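Local structure of precorrin-2 dehydrogenase (Bacillus megaterium, 3DFZ) at residues M26-G38 against I47-V59. The protein catalyses the NAD-dependent dehydrogenation of precorrin-2 to sirohydrochlorin, a precursor of both siroheme and, by the anaerobic route, adenosylcobalamin. Sequence-based numbering, arbitrary orientation.
Sequences MLDLKGRSVLVVG and IKGFLQEGAAITV
Ala56 N donates to Arg32 O and Val34 N to Ala56 O, the first rungs of the parallel ladder between strands 33-37 and 56-59. Thr58 N reaches Val34 O at 2.8 Å, and Val36 N binds Thr58 O. Just before the strands, Gly31 N meets Gly54 O at 2.6 Å in an almost straight bond. Gly31 lies in the type II turn from Leu29 to Arg32, so this bond ties the turn to the loop after helix 41-50.

The apolar contacts gather round Phe50. Its CG sits between the backbone N and the carbonyl carbon (chi1 48°), and the ring packs against the face of the sheet that carries Val34 and Val36. CG2 of Val36 meets the ring edge near its plane, 3.7 Å from Phe50 CZ. CG1 of Val34 approaches Phe50 CE1 obliquely at 3.6 Å. Leu29 CD1 touches CB of Phe50 at 3.6 Å. Val36 CG2 also packs on CG1 of Ile47, three residues before Phe50. Val34 turns its other methyl, CG2, to Ala55 CB, 3.8 Å away.

Two waters link Glu53 OE1 to residues 27-29. One accepts from Leu29 N, lies 2.7 Å from Glu53 OE1 and also reaches Leu27 O. The other lies between Glu53 OE1 and Asp28 OD1. That same Asp28 oxygen accepts from Lys30 N, forming an Asx turn.

Strand 33-37, helix 41-50 and strand 56-60 form the first beta-alpha-beta unit of a Rossmann-type domain. Gly38 fits the glycine-rich pattern there, near the probable NAD-binding residues Ile42 and Pro62. Strand 94-97 flanks strand 33-37, and strand 77-80 flanks 56-60. Helix 66-73 packs against Ile47. Tyr23 of the second subunit meets the Phe50 ring edge-to-face, and Met26 and Leu27 pair with an antiparallel strand of that subunit.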
loop_
_atom_site.group_PDB
_atom_site.type_symbol
_atom_site.label_atom_id
_atom_site.label_comp_id
_atom_site.label_asym_id
_atom_site.label_seq_id
_atom_site.Cartn_x
_atom_site.Cartn_y
_atom_site.Cartn_z
ATOM N N MET B 26 1.267 -1.987 4.247
ATOM C CA MET B 26 0.601 -1.508 5.458
ATOM C C MET B 26 1.657 -0.917 6.361
ATOM O O MET B 26 2.636 -1.565 6.721
ATOM C CB MET B 26 -0.115 -2.654 6.181
ATOM C CG MET B 26 -1.512 -2.994 5.636
ATOM S SD MET B 26 -1.628 -3.210 3.836
ATOM C CE MET B 26 -3.355 -3.656 3.631
ATOM N N LEU B 27 1.465 0.335 6.706
ATOM C CA LEU B 27 2.372 1.029 7.593
ATOM C C LEU B 27 1.834 0.935 9.024
ATOM O O LEU B 27 0.681 1.327 9.286
ATOM C CB LEU B 27 2.477 2.486 7.120
ATOM C CG LEU B 27 3.444 3.487 7.733
ATOM C CD1 LEU B 27 4.904 2.940 7.691
ATOM C CD2 LEU B 27 3.314 4.786 6.946
ATOM N N ASP B 28 2.649 0.383 9.933
ATOM C CA ASP B 28 2.337 0.404 11.363
ATOM C C ASP B 28 2.884 1.660 12.057
ATOM O O ASP B 28 4.084 1.774 12.361
ATOM C CB ASP B 28 2.791 -0.870 12.098
ATOM C CG ASP B 28 2.246 -0.939 13.526
ATOM O OD1 ASP B 28 1.471 -0.036 13.910
ATOM O OD2 ASP B 28 2.579 -1.894 14.263
ATOM N N LEU B 29 1.955 2.579 12.308
ATOM C CA LEU B 29 2.186 3.854 12.994
ATOM C C LEU B 29 2.014 3.824 14.530
ATOM O O LEU B 29 2.191 4.849 15.167
ATOM C CB LEU B 29 1.250 4.924 12.422
ATOM C CG LEU B 29 1.298 5.307 10.935
ATOM C CD1 LEU B 29 0.203 6.328 10.602
ATOM C CD2 LEU B 29 2.679 5.814 10.524
ATOM N N LYS B 30 1.649 2.683 15.119
ATOM C CA LYS B 30 1.561 2.553 16.588
ATOM C C LYS B 30 2.825 3.031 17.333
ATOM O O LYS B 30 3.912 2.484 17.134
ATOM C CB LYS B 30 1.281 1.106 16.959
ATOM C CG LYS B 30 1.174 0.828 18.446
ATOM C CD LYS B 30 0.866 -0.631 18.656
ATOM C CE LYS B 30 1.168 -1.106 20.074
ATOM N NZ LYS B 30 0.027 -0.852 21.018
ATOM N N GLY B 31 2.689 4.051 18.176
ATOM C CA GLY B 31 3.845 4.558 18.916
ATOM C C GLY B 31 4.895 5.251 18.036
ATOM O O GLY B 31 6.067 5.323 18.405
ATOM N N ARG B 32 4.475 5.760 16.881
ATOM C CA ARG B 32 5.315 6.630 16.046
ATOM C C ARG B 32 4.723 8.025 16.000
ATOM O O ARG B 32 3.503 8.189 15.988
ATOM C CB ARG B 32 5.391 6.122 14.606
ATOM C CG ARG B 32 5.682 4.675 14.485
ATOM C CD ARG B 32 7.128 4.418 14.808
ATOM N NE ARG B 32 7.458 3.020 14.562
ATOM C CZ ARG B 32 8.675 2.579 14.242
ATOM N NH1 ARG B 32 9.692 3.437 14.115
ATOM N NH2 ARG B 32 8.867 1.277 14.051
ATOM N N SER B 33 5.602 9.013 15.921
ATOM C CA SER B 33 5.195 10.384 15.737
ATOM C C SER B 33 4.711 10.644 14.311
ATOM O O SER B 33 5.388 10.245 13.341
ATOM C CB SER B 33 6.358 11.316 16.058
ATOM O OG SER B 33 7.413 11.153 15.134
ATOM N N VAL B 34 3.562 11.331 14.205
ATOM C CA VAL B 34 2.960 11.741 12.922
ATOM C C VAL B 34 2.660 13.249 12.882
ATOM O O VAL B 34 1.889 13.753 13.702
ATOM C CB VAL B 34 1.651 10.958 12.622
ATOM C CG1 VAL B 34 0.900 11.551 11.439
ATOM C CG2 VAL B 34 1.951 9.463 12.392
ATOM N N LEU B 35 3.244 13.957 11.912
ATOM C CA LEU B 35 2.956 15.378 11.726
ATOM C C LEU B 35 2.025 15.613 10.548
ATOM O O LEU B 35 2.331 15.249 9.419
ATOM C CB LEU B 35 4.253 16.188 11.564
ATOM C CG LEU B 35 4.139 17.716 11.383
ATOM C CD1 LEU B 35 3.708 18.438 12.667
ATOM C CD2 LEU B 35 5.438 18.274 10.846
ATOM N N VAL B 36 0.875 16.208 10.824
ATOM C CA VAL B 36 -0.007 16.677 9.773
ATOM C C VAL B 36 0.151 18.196 9.658
ATOM O O VAL B 36 -0.209 18.958 10.573
ATOM C CB VAL B 36 -1.478 16.274 10.016
ATOM C CG1 VAL B 36 -2.374 16.761 8.865
ATOM C CG2 VAL B 36 -1.608 14.749 10.205
ATOM N N VAL B 37 0.741 18.611 8.538
ATOM C CA VAL B 37 0.853 20.002 8.176
ATOM C C VAL B 37 -0.390 20.381 7.389
ATOM O O VAL B 37 -0.623 19.857 6.289
ATOM C CB VAL B 37 2.093 20.271 7.322
ATOM C CG1 VAL B 37 2.094 21.716 6.839
ATOM C CG2 VAL B 37 3.349 19.959 8.094
ATOM N N GLY B 38 -1.168 21.301 7.968
ATOM C CA GLY B 38 -2.457 21.737 7.429
ATOM C C GLY B 38 -3.589 21.346 8.352
ATOM O O GLY B 38 -3.436 20.437 9.179
ATOM N N ILE B 47 -6.196 12.422 8.447
ATOM C CA ILE B 47 -6.142 12.069 9.882
ATOM C C ILE B 47 -7.131 10.961 10.238
ATOM O O ILE B 47 -6.776 10.009 10.931
ATOM C CB ILE B 47 -6.393 13.314 10.802
ATOM C CG1 ILE B 47 -5.220 14.297 10.727
ATOM C CG2 ILE B 47 -6.643 12.894 12.251
ATOM C CD1 ILE B 47 -5.617 15.758 10.930
ATOM N N LYS B 48 -8.368 11.090 9.761
ATOM C CA LYS B 48 -9.362 10.021 9.876
ATOM C C LYS B 48 -8.762 8.651 9.616
ATOM O O LYS B 48 -9.019 7.723 10.366
ATOM C CB LYS B 48 -10.528 10.256 8.919
ATOM C CG LYS B 48 -11.807 10.670 9.609
ATOM C CD LYS B 48 -12.593 11.675 8.749
ATOM C CE LYS B 48 -13.927 12.086 9.394
ATOM N NZ LYS B 48 -14.496 13.340 8.783
ATOM N N GLY B 49 -7.954 8.548 8.561
ATOM C CA GLY B 49 -7.295 7.308 8.146
ATOM C C GLY B 49 -6.403 6.661 9.177
ATOM O O GLY B 49 -6.314 5.432 9.237
ATOM N N PHE B 50 -5.739 7.464 10.006
ATOM C CA PHE B 50 -4.798 6.896 10.996
ATOM C C PHE B 50 -5.082 7.249 12.476
ATOM O O PHE B 50 -4.233 7.077 13.363
ATOM C CB PHE B 50 -3.329 7.152 10.590
ATOM C CG PHE B 50 -3.030 8.581 10.184
ATOM C CD1 PHE B 50 -2.916 9.592 11.147
ATOM C CD2 PHE B 50 -2.824 8.905 8.842
ATOM C CE1 PHE B 50 -2.627 10.911 10.775
ATOM C CE2 PHE B 50 -2.532 10.217 8.449
ATOM C CZ PHE B 50 -2.437 11.229 9.422
ATOM N N LEU B 51 -6.300 7.700 12.733
ATOM C CA LEU B 51 -6.716 8.129 14.069
ATOM C C LEU B 51 -6.816 6.977 15.094
ATOM O O LEU B 51 -6.579 7.179 16.301
ATOM C CB LEU B 51 -8.048 8.872 13.950
ATOM C CG LEU B 51 -8.682 9.602 15.116
ATOM C CD1 LEU B 51 -7.829 10.746 15.586
ATOM C CD2 LEU B 51 -10.038 10.104 14.643
ATOM N N GLN B 52 -7.164 5.783 14.614
ATOM C CA GLN B 52 -7.238 4.598 15.455
ATOM C C GLN B 52 -5.966 3.740 15.378
ATOM O O GLN B 52 -6.011 2.537 15.668
ATOM C CB GLN B 52 -8.443 3.748 15.052
ATOM C CG GLN B 52 -9.782 4.417 15.271
ATOM C CD GLN B 52 -10.736 4.154 14.128
ATOM O OE1 GLN B 52 -10.375 3.502 13.142
ATOM N NE2 GLN B 52 -11.959 4.665 14.245
ATOM N N GLU B 53 -4.835 4.345 15.005
ATOM C CA GLU B 53 -3.597 3.584 14.744
ATOM C C GLU B 53 -2.534 3.590 15.847
ATOM O O GLU B 53 -1.501 2.918 15.707
ATOM C CB GLU B 53 -2.964 3.994 13.402
ATOM C CG GLU B 53 -3.848 3.722 12.176
ATOM C CD GLU B 53 -4.100 2.228 11.925
ATOM O OE1 GLU B 53 -3.130 1.412 11.973
ATOM O OE2 GLU B 53 -5.272 1.870 11.683
ATOM N N GLY B 54 -2.770 4.349 16.925
ATOM C CA GLY B 54 -1.868 4.366 18.074
ATOM C C GLY B 54 -0.676 5.275 17.882
ATOM O O GLY B 54 0.352 5.150 18.545
ATOM N N ALA B 55 -0.800 6.201 16.956
ATOM C CA ALA B 55 0.290 7.125 16.708
ATOM C C ALA B 55 0.209 8.277 17.718
ATOM O O ALA B 55 -0.810 8.457 18.376
ATOM C CB ALA B 55 0.217 7.646 15.269
ATOM N N ALA B 56 1.295 9.034 17.852
ATOM C CA ALA B 56 1.186 10.345 18.437
ATOM C C ALA B 56 1.048 11.387 17.311
ATOM O O ALA B 56 2.023 11.747 16.682
ATOM C CB ALA B 56 2.378 10.639 19.364
ATOM N N ILE B 57 -0.183 11.827 17.050
ATOM C CA ILE B 57 -0.477 12.813 15.999
ATOM C C ILE B 57 -0.337 14.262 16.479
ATOM O O ILE B 57 -0.921 14.652 17.499
ATOM C CB ILE B 57 -1.912 12.630 15.410
ATOM C CG1 ILE B 57 -2.186 11.160 15.051
ATOM C CG2 ILE B 57 -2.103 13.545 14.202
ATOM C CD1 ILE B 57 -3.622 10.872 14.684
ATOM N N THR B 58 0.457 15.046 15.763
ATOM C CA THR B 58 0.511 16.493 15.970
ATOM C C THR B 58 0.067 17.186 14.699
ATOM O O THR B 58 0.588 16.891 13.644
ATOM C CB THR B 58 1.909 16.979 16.374
ATOM O OG1 THR B 58 2.353 16.255 17.534
ATOM C CG2 THR B 58 1.892 18.490 16.692
ATOM N N VAL B 59 -0.917 18.082 14.811
ATOM C CA VAL B 59 -1.475 18.810 13.677
ATOM C C VAL B 59 -1.019 20.269 13.776
ATOM O O VAL B 59 -1.249 20.927 14.800
ATOM C CB VAL B 59 -3.035 18.760 13.677
ATOM C CG1 VAL B 59 -3.609 19.487 12.461
ATOM C CG2 VAL B 59 -3.553 17.336 13.744
HETATM O O HOH W 1 -0.634 2.277 11.651
HETATM O O HOH W 2 -1.238 0.509 13.914
#